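PDB 3FCY: xylan esterase 1 from Thermoanaerobacterium sp. 'JW/SL YS485', which probably acts as a family CE7 carbohydrate esterase, removing acetyl groups from xylan-derived sugars and probably also from cephalosporin C. Local coordinates for residues T254-L259 with H264-E269; I164-D169 with N174-H179; K238-W241 with L245-N248. One frame throughout, in Å; residues are numbered along the deposited sequence.

Contact 1 of 3, residues T254-L259 with H264-E269; sequences TDYFRL and HERENE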
ATOM      1  N   THR A 254      13.546 -16.430  -4.760  1.00 25.76           N
ATOM      2  CA  THR A 254      13.552 -16.223  -3.315  1.00 25.83           C
ATOM      3  C   THR A 254      12.796 -17.381  -2.656  1.00 24.94           C
ATOM      4  O   THR A 254      13.256 -17.938  -1.657  1.00 24.85           O
ATOM      5  CB  THR A 254      12.879 -14.881  -2.936  1.00 27.67           C
ATOM      6  OG1 THR A 254      13.761 -13.800  -3.261  1.00 28.39           O
ATOM      7  CG2 THR A 254      12.550 -14.833  -1.437  1.00 27.62           C
ATOM      8  N   ASP A 255      11.649 -17.753  -3.226  1.00 23.55           N
ATOM      9  CA  ASP A 255      10.858 -18.855  -2.678  1.00 24.33           C
ATOM     10  C   ASP A 255      11.696 -20.126  -2.635  1.00 25.76           C
ATOM     11  O   ASP A 255      11.664 -20.875  -1.654  1.00 24.66           O
ATOM     12  CB  ASP A 255       9.613 -19.133  -3.531  1.00 26.92           C
ATOM     13  CG  ASP A 255       8.595 -18.002  -3.489  1.00 30.15           C
ATOM     14  OD1 ASP A 255       8.708 -17.111  -2.623  1.00 31.28           O
ATOM     15  OD2 ASP A 255       7.670 -18.020  -4.327  1.00 33.36           O
ATOM     16  N   TYR A 256      12.439 -20.374  -3.710  1.00 24.37           N
ATOM     17  CA  TYR A 256      13.275 -21.562  -3.777  1.00 25.24           C
ATOM     18  C   TYR A 256      14.246 -21.651  -2.603  1.00 24.33           C
ATOM     19  O   TYR A 256      14.292 -22.661  -1.903  1.00 24.21           O
ATOM     20  CB  TYR A 256      14.077 -21.603  -5.076  1.00 25.82           C
ATOM     21  CG  TYR A 256      14.934 -22.839  -5.144  1.00 25.41           C
ATOM     22  CD1 TYR A 256      14.390 -24.068  -5.519  1.00 24.75           C
ATOM     23  CD2 TYR A 256      16.269 -22.802  -4.747  1.00 25.38           C
ATOM     24  CE1 TYR A 256      15.154 -25.230  -5.491  1.00 25.07           C
ATOM     25  CE2 TYR A 256      17.042 -23.960  -4.714  1.00 26.67           C
ATOM     26  CZ  TYR A 256      16.480 -25.167  -5.086  1.00 26.31           C
ATOM     27  OH  TYR A 256      17.243 -26.311  -5.048  1.00 27.74           O
ATOM     28  N   PHE A 257      15.035 -20.601  -2.401  1.00 24.25           N
ATOM     29  CA  PHE A 257      15.999 -20.591  -1.308  1.00 24.36           C
ATOM     30  C   PHE A 257      15.329 -20.706   0.061  1.00 23.97           C
ATOM     31  O   PHE A 257      15.785 -21.459   0.922  1.00 24.52           O
ATOM     32  CB  PHE A 257      16.854 -19.321  -1.369  1.00 25.92           C
ATOM     33  CG  PHE A 257      17.996 -19.409  -2.344  1.00 28.41           C
ATOM     34  CD1 PHE A 257      19.112 -20.192  -2.056  1.00 28.68           C
ATOM     35  CD2 PHE A 257      17.946 -18.736  -3.564  1.00 28.65           C
ATOM     36  CE1 PHE A 257      20.164 -20.303  -2.970  1.00 28.68           C
ATOM     37  CE2 PHE A 257      18.991 -18.842  -4.483  1.00 28.75           C
ATOM     38  CZ  PHE A 257      20.101 -19.627  -4.186  1.00 26.77           C
ATOM     39  N   ARG A 258      14.247 -19.963   0.261  1.00 23.00           N
ATOM     40  CA  ARG A 258      13.536 -19.995   1.533  1.00 23.72           C
ATOM     41  C   ARG A 258      13.097 -21.408   1.901  1.00 24.09           C
ATOM     42  O   ARG A 258      13.168 -21.810   3.065  1.00 24.40           O
ATOM     43  CB  ARG A 258      12.308 -19.078   1.482  1.00 23.68           C
ATOM     44  CG  ARG A 258      12.618 -17.584   1.626  1.00 21.67           C
ATOM     45  CD  ARG A 258      11.378 -16.720   1.382  1.00 22.72           C
ATOM     46  NE  ARG A 258      10.319 -16.928   2.368  1.00 23.52           N
ATOM     47  CZ  ARG A 258      10.241 -16.302   3.541  1.00 24.52           C
ATOM     48  NH1 ARG A 258      11.164 -15.416   3.894  1.00 21.85           N
ATOM     49  NH2 ARG A 258       9.234 -16.562   4.364  1.00 22.27           N
ATOM     50  N   LEU A 259      12.665 -22.166   0.900  1.00 22.74           N
ATOM     51  CA  LEU A 259      12.179 -23.519   1.126  1.00 24.99           C
ATOM     52  C   LEU A 259      13.200 -24.640   1.023  1.00 25.11           C
ATOM     53  O   LEU A 259      13.143 -25.599   1.790  1.00 25.61           O
ATOM     54  CB  LEU A 259      11.041 -23.824   0.152  1.00 23.28           C
ATOM     55  CG  LEU A 259       9.772 -22.981   0.257  1.00 23.71           C
ATOM     56  CD1 LEU A 259       8.931 -23.180  -1.002  1.00 26.33           C
ATOM     57  CD2 LEU A 259       8.995 -23.381   1.498  1.00 23.20           C
ATOM     58  N   HIS A 264      21.538 -20.743   2.321  1.00 28.47           N
ATOM     59  CA  HIS A 264      22.343 -20.640   1.106  1.00 28.64           C
ATOM     60  C   HIS A 264      23.616 -21.475   1.079  1.00 30.70           C
ATOM     61  O   HIS A 264      24.681 -20.993   0.686  1.00 28.70           O
ATOM     62  CB  HIS A 264      22.687 -19.169   0.835  1.00 27.64           C
ATOM     63  CG  HIS A 264      21.535 -18.373   0.309  1.00 27.01           C
ATOM     64  ND1 HIS A 264      21.642 -17.541  -0.786  1.00 25.73           N
ATOM     65  CD2 HIS A 264      20.244 -18.296   0.714  1.00 25.79           C
ATOM     66  CE1 HIS A 264      20.468 -16.988  -1.033  1.00 26.57           C
ATOM     67  NE2 HIS A 264      19.604 -17.428  -0.136  1.00 27.04           N
ATOM     68  N   GLU A 265      23.499 -22.734   1.479  1.00 32.05           N
ATOM     69  CA  GLU A 265      24.639 -23.634   1.489  1.00 33.12           C
ATOM     70  C   GLU A 265      24.922 -24.166   0.087  1.00 32.92           C
ATOM     71  O   GLU A 265      25.993 -24.709  -0.170  1.00 31.98           O
ATOM     72  CB  GLU A 265      24.376 -24.793   2.454  1.00 35.72           C
ATOM     73  CG  GLU A 265      24.368 -24.371   3.916  1.00 39.64           C
ATOM     74  CD  GLU A 265      24.031 -25.509   4.860  1.00 43.35           C
ATOM     75  OE1 GLU A 265      24.287 -25.366   6.076  1.00 45.12           O
ATOM     76  OE2 GLU A 265      23.502 -26.540   4.392  1.00 44.68           O
ATOM     77  N   ARG A 266      23.960 -24.000  -0.818  1.00 31.11           N
ATOM     78  CA  ARG A 266      24.115 -24.467  -2.196  1.00 29.84           C
ATOM     79  C   ARG A 266      23.933 -23.315  -3.184  1.00 28.15           C
ATOM     80  O   ARG A 266      23.615 -23.526  -4.350  1.00 29.52           O
ATOM     81  CB  ARG A 266      23.091 -25.567  -2.494  1.00 29.07           C
ATOM     82  CG  ARG A 266      23.166 -26.749  -1.536  1.00 28.79           C
ATOM     83  CD  ARG A 266      22.158 -27.828  -1.888  1.00 29.97           C
ATOM     84  NE  ARG A 266      20.774 -27.379  -1.749  1.00 29.80           N
ATOM     85  CZ  ARG A 266      19.932 -27.205  -2.764  1.00 31.13           C
ATOM     86  NH1 ARG A 266      20.329 -27.436  -4.009  1.00 28.25           N
ATOM     87  NH2 ARG A 266      18.680 -26.824  -2.532  1.00 31.45           N
ATOM     88  N   GLU A 267      24.151 -22.096  -2.705  1.00 28.57           N
ATOM     89  CA  GLU A 267      23.989 -20.896  -3.518  1.00 28.72           C
ATOM     90  C   GLU A 267      24.699 -20.921  -4.871  1.00 29.44           C
ATOM     91  O   GLU A 267      24.062 -20.741  -5.911  1.00 28.52           O
ATOM     92  CB  GLU A 267      24.451 -19.674  -2.727  1.00 29.18           C
ATOM     93  CG  GLU A 267      24.280 -18.362  -3.470  1.00 29.16           C
ATOM     94  CD  GLU A 267      24.647 -17.177  -2.615  1.00 31.77           C
ATOM     95  OE1 GLU A 267      23.992 -16.981  -1.569  1.00 30.40           O
ATOM     96  OE2 GLU A 267      25.590 -16.444  -2.983  1.00 33.92           O
ATOM     97  N   ASN A 268      26.010 -21.141  -4.864  1.00 30.00           N
ATOM     98  CA  ASN A 268      26.764 -21.160  -6.116  1.00 31.71           C
ATOM     99  C   ASN A 268      26.271 -22.232  -7.081  1.00 30.85           C
ATOM    100  O   ASN A 268      26.202 -21.998  -8.288  1.00 31.61           O
ATOM    101  CB  ASN A 268      28.262 -21.352  -5.853  1.00 33.76           C
ATOM    102  CG  ASN A 268      29.088 -21.223  -7.120  1.00 35.51           C
ATOM    103  OD1 ASN A 268      29.002 -20.219  -7.829  1.00 36.88           O
ATOM    104  ND2 ASN A 268      29.888 -22.238  -7.413  1.00 38.45           N
ATOM    105  N   GLU A 269      25.925 -23.403  -6.558  1.00 30.19           N
ATOM    106  CA  GLU A 269      25.436 -24.483  -7.409  1.00 31.54           C
ATOM    107  C   GLU A 269      24.073 -24.129  -7.998  1.00 29.77           C
ATOM    108  O   GLU A 269      23.773 -24.467  -9.142  1.00 28.22           O
ATOM    109  CB  GLU A 269      25.305 -25.782  -6.618  1.00 35.42           C
ATOM    110  CG  GLU A 269      26.581 -26.261  -5.954  1.00 42.14           C
ATOM    111  CD  GLU A 269      26.412 -27.635  -5.335  1.00 46.22           C
ATOM    112  OE1 GLU A 269      25.395 -27.849  -4.637  1.00 48.16           O
ATOM    113  OE2 GLU A 269      27.292 -28.500  -5.544  1.00 49.88           O
TER
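The rings of Phe257 and His264 lie over one another in an offset stack, and this is the tightly packed part of the contact. Their centroids are 3.9 Å apart and their planes differ by only 16°. His264 NE2 comes within 3.4 Å of Phe257 CG, while His264 CE1 sits over the centre of the phenylalanine ring. A flat, polarisable imidazole suits this place because its face serves the stack while its edge serves polar partners. At that edge His264 ND1 gives its hydrogen to Glu267 OE1 at 2.5 Å, on the anti side of the carboxylate, and NE2 is bonded to Asp324 of the second subunit. Two acidic partners would probably favour a protonated imidazole. The backbone of Glu267 also closes on the Phe257 ring, its CA meeting the ring edge 3.9 Å from CE1. The segments join helix 251-260 to helix 267-274, with Arg266 at the N-cap position of the latter, in the helical insertion between strands 226-230 and 289-295 of this alpha/beta hydrolase. An alanine at His264 is likely to leave one face of Phe257 poorly covered and Glu267 and Asp324 of the second subunit without their shared mate. Looser is the more exposed side, where the long Arg266 bends at chi3 (-64°) and brings its guanidinium edge to Tyr256. Arg266 NH2 donates to Tyr256 OH at 2.9 Å in a nearly straight bond (165°), and its NH1 adds a weak bond at 3.4 Å. The hydroxyl's stronger partner is Asp169, and Arg266 NH2 also reaches Phe260 O.

Contact 2 of 3, residues I164-D169 with N174-H179; sequences IIRGLD and NMLFRH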
ATOM      1  N   ILE A 164      10.861 -20.805 -13.907  1.00 24.20           N
ATOM      2  CA  ILE A 164      12.311 -20.635 -13.848  1.00 24.06           C
ATOM      3  C   ILE A 164      12.949 -21.731 -12.995  1.00 25.33           C
ATOM      4  O   ILE A 164      13.980 -22.294 -13.368  1.00 24.76           O
ATOM      5  CB  ILE A 164      12.699 -19.268 -13.250  1.00 25.65           C
ATOM      6  CG1 ILE A 164      12.214 -18.144 -14.169  1.00 25.50           C
ATOM      7  CG2 ILE A 164      14.214 -19.192 -13.050  1.00 25.24           C
ATOM      8  CD1 ILE A 164      12.524 -16.755 -13.652  1.00 27.96           C
ATOM      9  N   ILE A 165      12.341 -22.024 -11.845  1.00 24.82           N
ATOM     10  CA  ILE A 165      12.860 -23.053 -10.951  1.00 23.78           C
ATOM     11  C   ILE A 165      12.238 -24.419 -11.223  1.00 22.71           C
ATOM     12  O   ILE A 165      12.524 -25.380 -10.518  1.00 23.38           O
ATOM     13  CB  ILE A 165      12.615 -22.702  -9.460  1.00 25.46           C
ATOM     14  CG1 ILE A 165      11.113 -22.599  -9.182  1.00 24.65           C
ATOM     15  CG2 ILE A 165      13.314 -21.395  -9.107  1.00 25.22           C
ATOM     16  CD1 ILE A 165      10.779 -22.465  -7.704  1.00 26.72           C
ATOM     17  N   ARG A 166      11.382 -24.503 -12.238  1.00 22.58           N
ATOM     18  CA  ARG A 166      10.734 -25.766 -12.585  1.00 22.76           C
ATOM     19  C   ARG A 166      11.784 -26.740 -13.140  1.00 24.69           C
ATOM     20  O   ARG A 166      12.371 -26.498 -14.193  1.00 22.70           O
ATOM     21  CB  ARG A 166       9.627 -25.525 -13.622  1.00 20.86           C
ATOM     22  CG  ARG A 166       8.710 -26.724 -13.887  1.00 20.40           C
ATOM     23  CD  ARG A 166       7.968 -27.175 -12.619  1.00 21.84           C
ATOM     24  NE  ARG A 166       7.182 -26.092 -12.030  1.00 20.37           N
ATOM     25  CZ  ARG A 166       5.977 -25.709 -12.444  1.00 21.68           C
ATOM     26  NH1 ARG A 166       5.382 -26.324 -13.460  1.00 22.71           N
ATOM     27  NH2 ARG A 166       5.370 -24.685 -11.853  1.00 21.47           N
ATOM     28  N   GLY A 167      12.014 -27.833 -12.416  1.00 24.72           N
ATOM     29  CA  GLY A 167      13.001 -28.813 -12.834  1.00 25.41           C
ATOM     30  C   GLY A 167      14.392 -28.473 -12.321  1.00 27.39           C
ATOM     31  O   GLY A 167      15.380 -29.122 -12.683  1.00 27.24           O
ATOM     32  N   LEU A 168      14.477 -27.458 -11.468  1.00 27.73           N
ATOM     33  CA  LEU A 168      15.760 -27.036 -10.913  1.00 28.82           C
ATOM     34  C   LEU A 168      16.402 -28.113 -10.027  1.00 31.21           C
ATOM     35  O   LEU A 168      17.625 -28.231  -9.987  1.00 30.84           O
ATOM     36  CB  LEU A 168      15.586 -25.732 -10.127  1.00 27.79           C
ATOM     37  CG  LEU A 168      16.848 -25.078  -9.546  1.00 29.16           C
ATOM     38  CD1 LEU A 168      17.845 -24.766 -10.658  1.00 27.44           C
ATOM     39  CD2 LEU A 168      16.462 -23.809  -8.811  1.00 27.32           C
ATOM     40  N   ASP A 169      15.587 -28.891  -9.313  1.00 32.50           N
ATOM     41  CA  ASP A 169      16.116 -29.960  -8.459  1.00 34.34           C
ATOM     42  C   ASP A 169      16.185 -31.290  -9.211  1.00 35.17           C
ATOM     43  O   ASP A 169      16.479 -32.329  -8.624  1.00 37.24           O
ATOM     44  CB  ASP A 169      15.257 -30.162  -7.202  1.00 34.11           C
ATOM     45  CG  ASP A 169      15.416 -29.044  -6.193  1.00 36.33           C
ATOM     46  OD1 ASP A 169      16.524 -28.473  -6.092  1.00 35.80           O
ATOM     47  OD2 ASP A 169      14.431 -28.750  -5.482  1.00 37.52           O
ATOM     48  N   ASN A 174      16.415 -31.446 -17.733  1.00 30.96           N
ATOM     49  CA  ASN A 174      14.963 -31.507 -17.550  1.00 29.28           C
ATOM     50  C   ASN A 174      14.367 -30.172 -17.104  1.00 28.46           C
ATOM     51  O   ASN A 174      13.194 -30.096 -16.722  1.00 25.83           O
ATOM     52  CB  ASN A 174      14.592 -32.595 -16.535  1.00 31.67           C
ATOM     53  CG  ASN A 174      15.053 -33.978 -16.967  1.00 36.01           C
ATOM     54  OD1 ASN A 174      14.897 -34.364 -18.129  1.00 37.17           O
ATOM     55  ND2 ASN A 174      15.611 -34.737 -16.028  1.00 38.88           N
ATOM     56  N   MET A 175      15.176 -29.118 -17.150  1.00 27.05           N
ATOM     57  CA  MET A 175      14.702 -27.795 -16.759  1.00 26.54           C
ATOM     58  C   MET A 175      13.707 -27.319 -17.812  1.00 23.97           C
ATOM     59  O   MET A 175      14.004 -27.326 -19.005  1.00 23.28           O
ATOM     60  CB  MET A 175      15.890 -26.845 -16.628  1.00 27.93           C
ATOM     61  CG  MET A 175      16.773 -27.204 -15.437  1.00 29.44           C
ATOM     62  SD  MET A 175      18.307 -26.284 -15.352  1.00 33.59           S
ATOM     63  CE  MET A 175      17.730 -24.714 -14.717  1.00 31.22           C
ATOM     64  N   LEU A 176      12.519 -26.919 -17.367  1.00 22.14           N
ATOM     65  CA  LEU A 176      11.465 -26.497 -18.282  1.00 21.51           C
ATOM     66  C   LEU A 176      11.812 -25.376 -19.262  1.00 20.20           C
ATOM     67  O   LEU A 176      11.423 -25.447 -20.423  1.00 20.47           O
ATOM     68  CB  LEU A 176      10.199 -26.121 -17.503  1.00 19.06           C
ATOM     69  CG  LEU A 176       8.996 -25.727 -18.364  1.00 21.28           C
ATOM     70  CD1 LEU A 176       8.660 -26.852 -19.337  1.00 21.84           C
ATOM     71  CD2 LEU A 176       7.794 -25.413 -17.473  1.00 19.62           C
ATOM     72  N   PHE A 177      12.518 -24.338 -18.826  1.00 20.75           N
ATOM     73  CA  PHE A 177      12.843 -23.267 -19.773  1.00 23.24           C
ATOM     74  C   PHE A 177      13.849 -23.732 -20.817  1.00 25.19           C
ATOM     75  O   PHE A 177      14.067 -23.067 -21.829  1.00 25.20           O
ATOM     76  CB  PHE A 177      13.349 -22.009 -19.060  1.00 20.35           C
ATOM     77  CG  PHE A 177      12.272 -20.984 -18.822  1.00 23.01           C
ATOM     78  CD1 PHE A 177      11.605 -20.393 -19.897  1.00 22.46           C
ATOM     79  CD2 PHE A 177      11.901 -20.628 -17.529  1.00 20.30           C
ATOM     80  CE1 PHE A 177      10.580 -19.464 -19.686  1.00 22.11           C
ATOM     81  CE2 PHE A 177      10.880 -19.703 -17.308  1.00 19.06           C
ATOM     82  CZ  PHE A 177      10.217 -19.120 -18.387  1.00 20.36           C
ATOM     83  N   ARG A 178      14.456 -24.885 -20.568  1.00 25.99           N
ATOM     84  CA  ARG A 178      15.401 -25.457 -21.512  1.00 26.84           C
ATOM     85  C   ARG A 178      14.551 -25.940 -22.693  1.00 26.28           C
ATOM     86  O   ARG A 178      14.880 -25.697 -23.860  1.00 24.57           O
ATOM     87  CB  ARG A 178      16.150 -26.615 -20.843  1.00 28.85           C
ATOM     88  CG  ARG A 178      17.186 -27.330 -21.699  1.00 32.45           C
ATOM     89  CD  ARG A 178      16.593 -28.568 -22.326  1.00 35.67           C
ATOM     90  NE  ARG A 178      17.604 -29.578 -22.632  1.00 34.36           N
ATOM     91  CZ  ARG A 178      17.330 -30.737 -23.219  1.00 35.80           C
ATOM     92  NH1 ARG A 178      16.080 -31.027 -23.559  1.00 34.57           N
ATOM     93  NH2 ARG A 178      18.301 -31.603 -23.474  1.00 35.75           N
ATOM     94  N   HIS A 179      13.432 -26.593 -22.381  1.00 22.99           N
ATOM     95  CA  HIS A 179      12.532 -27.095 -23.414  1.00 23.57           C
ATOM     96  C   HIS A 179      11.852 -25.925 -24.125  1.00 23.63           C
ATOM     97  O   HIS A 179      11.719 -25.924 -25.350  1.00 23.58           O
ATOM     98  CB  HIS A 179      11.462 -28.007 -22.809  1.00 24.67           C
ATOM     99  CG  HIS A 179      12.011 -29.057 -21.893  1.00 27.68           C
ATOM    100  ND1 HIS A 179      13.212 -29.692 -22.123  1.00 25.87           N
ATOM    101  CD2 HIS A 179      11.511 -29.596 -20.754  1.00 26.92           C
ATOM    102  CE1 HIS A 179      13.430 -30.577 -21.166  1.00 29.32           C
ATOM    103  NE2 HIS A 179      12.413 -30.539 -20.323  1.00 28.81           N
TER
HETATM  104  O   HOH W   1      13.353 -23.829 -16.024  1.00 19.92           O
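Arg166 and Leu176 run side by side and point the same way, the aliphatic CG of the arginine 3.9 Å from Leu176 CD2. With CG opposite the main-chain nitrogen (chi1 -170°), Arg166 spends its lower methylenes on the leucine; bends at chi2 and chi3 then carry the guanidinium away to Thr159 of the third subunit. Leu168 and Met175 are likewise alongside each other, touching near their ends where Leu168 CD1 lies 4.1 Å from Met175 CE. The supple thioether bends at chi3 to reach it, and Met175 CG rests against Gly167 O at 3.6 Å. Ile164 instead crosses Phe177 at a slant, CG1 3.8 Å from CE2, and the ring turns its edge to the Ile164 backbone. Between these pairs the chain folds back through a type II beta turn, Ile165 to Leu168, with glycine in its third position: phi of 87° and the nearby Asn174 O make the lack of a side chain a requirement. The turn belongs to the long connection from strand 136-140 into helix 176-192. Leu176 N, at the start of that helix, donates to Arg166 O at 3.2 Å. A water bridges the next pair of backbone groups, giving to Ile164 O (3.1 Å) and accepting from Phe177 N (3.0 Å). The chemistry implies that these first-turn amides, which lack partners within their own helix, rely on the loop carbonyl and one bound water among largely apolar side chains.

Contact 3 of 3, residues K238-W241 with L245-N248; sequences KRVW and LAKN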
ATOM      1  N   LYS A 238      21.517 -14.106 -10.611  1.00 25.38           N
ATOM      2  CA  LYS A 238      22.251 -13.719  -9.403  1.00 26.65           C
ATOM      3  C   LYS A 238      22.218 -12.212  -9.137  1.00 26.77           C
ATOM      4  O   LYS A 238      22.103 -11.775  -7.985  1.00 27.02           O
ATOM      5  CB  LYS A 238      23.704 -14.197  -9.509  1.00 28.24           C
ATOM      6  CG  LYS A 238      24.610 -13.850  -8.314  1.00 30.26           C
ATOM      7  CD  LYS A 238      24.319 -14.713  -7.095  1.00 33.35           C
ATOM      8  CE  LYS A 238      25.483 -14.703  -6.095  1.00 31.44           C
ATOM      9  NZ  LYS A 238      25.820 -13.350  -5.560  1.00 30.31           N
ATOM     10  N   ARG A 239      22.321 -11.417 -10.198  1.00 25.44           N
ATOM     11  CA  ARG A 239      22.296  -9.964 -10.064  1.00 24.15           C
ATOM     12  C   ARG A 239      20.974  -9.506  -9.453  1.00 23.60           C
ATOM     13  O   ARG A 239      20.952  -8.667  -8.553  1.00 22.41           O
ATOM     14  CB  ARG A 239      22.490  -9.300 -11.431  1.00 24.16           C
ATOM     15  CG  ARG A 239      22.367  -7.785 -11.417  1.00 24.03           C
ATOM     16  CD  ARG A 239      23.407  -7.130 -10.517  1.00 22.75           C
ATOM     17  NE  ARG A 239      23.324  -5.674 -10.595  1.00 25.00           N
ATOM     18  CZ  ARG A 239      24.001  -4.836  -9.817  1.00 28.22           C
ATOM     19  NH1 ARG A 239      24.827  -5.304  -8.889  1.00 30.36           N
ATOM     20  NH2 ARG A 239      23.848  -3.524  -9.962  1.00 29.04           N
ATOM     21  N   VAL A 240      19.874 -10.056  -9.955  1.00 24.93           N
ATOM     22  CA  VAL A 240      18.549  -9.710  -9.444  1.00 25.76           C
ATOM     23  C   VAL A 240      18.497  -9.967  -7.937  1.00 26.19           C
ATOM     24  O   VAL A 240      18.005  -9.142  -7.167  1.00 25.36           O
ATOM     25  CB  VAL A 240      17.449 -10.561 -10.123  1.00 25.13           C
ATOM     26  CG1 VAL A 240      16.081 -10.208  -9.542  1.00 25.89           C
ATOM     27  CG2 VAL A 240      17.464 -10.338 -11.627  1.00 26.39           C
ATOM     28  N   TRP A 241      19.010 -11.122  -7.525  1.00 26.83           N
ATOM     29  CA  TRP A 241      19.012 -11.495  -6.121  1.00 27.96           C
ATOM     30  C   TRP A 241      19.896 -10.552  -5.303  1.00 29.30           C
ATOM     31  O   TRP A 241      19.526 -10.159  -4.192  1.00 28.30           O
ATOM     32  CB  TRP A 241      19.484 -12.946  -5.962  1.00 28.96           C
ATOM     33  CG  TRP A 241      19.572 -13.388  -4.532  1.00 29.15           C
ATOM     34  CD1 TRP A 241      18.543 -13.789  -3.725  1.00 29.73           C
ATOM     35  CD2 TRP A 241      20.746 -13.389  -3.716  1.00 28.82           C
ATOM     36  NE1 TRP A 241      19.005 -14.035  -2.451  1.00 28.76           N
ATOM     37  CE2 TRP A 241      20.355 -13.796  -2.418  1.00 30.11           C
ATOM     38  CE3 TRP A 241      22.093 -13.080  -3.952  1.00 28.67           C
ATOM     39  CZ2 TRP A 241      21.264 -13.901  -1.360  1.00 28.47           C
ATOM     40  CZ3 TRP A 241      23.001 -13.185  -2.893  1.00 30.42           C
ATOM     41  CH2 TRP A 241      22.578 -13.593  -1.615  1.00 29.44           C
ATOM     42  N   LEU A 245      16.039  -7.772  -5.318  1.00 31.21           N
ATOM     43  CA  LEU A 245      14.924  -7.597  -6.241  1.00 29.53           C
ATOM     44  C   LEU A 245      14.367  -8.930  -6.727  1.00 28.75           C
ATOM     45  O   LEU A 245      13.584  -8.976  -7.680  1.00 28.60           O
ATOM     46  CB  LEU A 245      15.377  -6.742  -7.434  1.00 30.92           C
ATOM     47  CG  LEU A 245      14.854  -5.304  -7.530  1.00 32.19           C
ATOM     48  CD1 LEU A 245      14.506  -4.764  -6.164  1.00 32.21           C
ATOM     49  CD2 LEU A 245      15.897  -4.433  -8.219  1.00 32.32           C
ATOM     50  N   ALA A 246      14.787 -10.015  -6.083  1.00 28.68           N
ATOM     51  CA  ALA A 246      14.294 -11.341  -6.436  1.00 28.43           C
ATOM     52  C   ALA A 246      12.862 -11.417  -5.911  1.00 28.85           C
ATOM     53  O   ALA A 246      12.546 -12.200  -5.013  1.00 28.29           O
ATOM     54  CB  ALA A 246      15.157 -12.427  -5.794  1.00 27.61           C
ATOM     55  N   LYS A 247      12.015 -10.563  -6.470  1.00 29.73           N
ATOM     56  CA  LYS A 247      10.610 -10.488  -6.105  1.00 31.97           C
ATOM     57  C   LYS A 247       9.824 -10.195  -7.374  1.00 30.69           C
ATOM     58  O   LYS A 247      10.397 -10.137  -8.468  1.00 28.65           O
ATOM     59  CB  LYS A 247      10.384  -9.384  -5.059  1.00 34.02           C
ATOM     60  CG  LYS A 247      10.812  -7.986  -5.493  1.00 38.63           C
ATOM     61  CD  LYS A 247      10.651  -6.990  -4.345  1.00 42.54           C
ATOM     62  CE  LYS A 247      11.164  -5.596  -4.703  1.00 45.84           C
ATOM     63  NZ  LYS A 247      10.385  -4.925  -5.790  1.00 48.72           N
ATOM     64  N   ASN A 248       8.517 -10.005  -7.238  1.00 31.29           N
ATOM     65  CA  ASN A 248       7.681  -9.746  -8.401  1.00 31.51           C
ATOM     66  C   ASN A 248       7.850 -10.926  -9.358  1.00 30.53           C
ATOM     67  O   ASN A 248       7.610 -12.071  -8.974  1.00 30.50           O
ATOM     68  CB  ASN A 248       8.098  -8.434  -9.080  1.00 33.70           C
ATOM     69  CG  ASN A 248       7.959  -7.230  -8.157  1.00 37.14           C
ATOM     70  OD1 ASN A 248       6.886  -6.980  -7.607  1.00 37.64           O
ATOM     71  ND2 ASN A 248       9.045  -6.478  -7.989  1.00 37.01           N
TER
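The C-terminal end of helix 237-242 and the connection that leaves it make up this contact, a local reversal in which the chain doubles back on the helix it has just built. Val240 O accepts a hydrogen bond from Leu245 N at 3.0 Å, the donor lying nearly along the C=O axis. Spanning five residues, this is one residue longer than the regular alpha-helical bond, and it gives a carbonyl near the helix end a partner from the loop. Val240 also packs through one branch: its CG1, set opposite the backbone nitrogen (chi1 178°), comes to 3.3 Å from Leu245 O and 4.1 Å from Leu245 CB. A compact, beta-branched valine suits the place, since it covers the returning backbone without needing length. Next to it the small methyl of Ala246 fits beside Trp241, its CB 4.0 Å from Trp241 CA and 4.2 Å from CD1, where it meets the indole at the edge rather than over a face. A methyl lets the two backbones come close there, with CA atoms 4.7 Å apart. The polar edge of the indole is used outside the segments: NE1 is bonded to Asp324 of the second subunit, and the ring meets that of His264. Leu245 sends its end away from the helix, onto Pro302, while Ala246 O accepts from Thr254 OG1. With phi -74° and psi 64°, Ala246 has the backbone angles of an inverse gamma turn, whose closing bond is weak and less surely placed; this tight three-residue bend redirects the chain from one helix of the insertion toward the next, 251-260.

Overall arrangement
Contact 1 touches both of the others, its centre 15 Å from that of contact 2 and 13 Å from that of contact 3. Tyr256 OH and Asp169 OD1, 2.5 Å apart, tie it to contact 2; Thr254 OG1 and Ala246 O, at 2.7 Å, tie it to contact 3. Contacts 2 and 3 do not meet, their nearest atoms being about 8 Å apart. Both approach the predicted active site: the side chain of Ile164 is about 4 Å from that of Tyr117, a predicted substrate-binding residue, and about 9 Å from that of Ser208, the predicted nucleophile, while that of Leu245 lies about 8 Å from that of Asp298, a predicted member of the charge relay system.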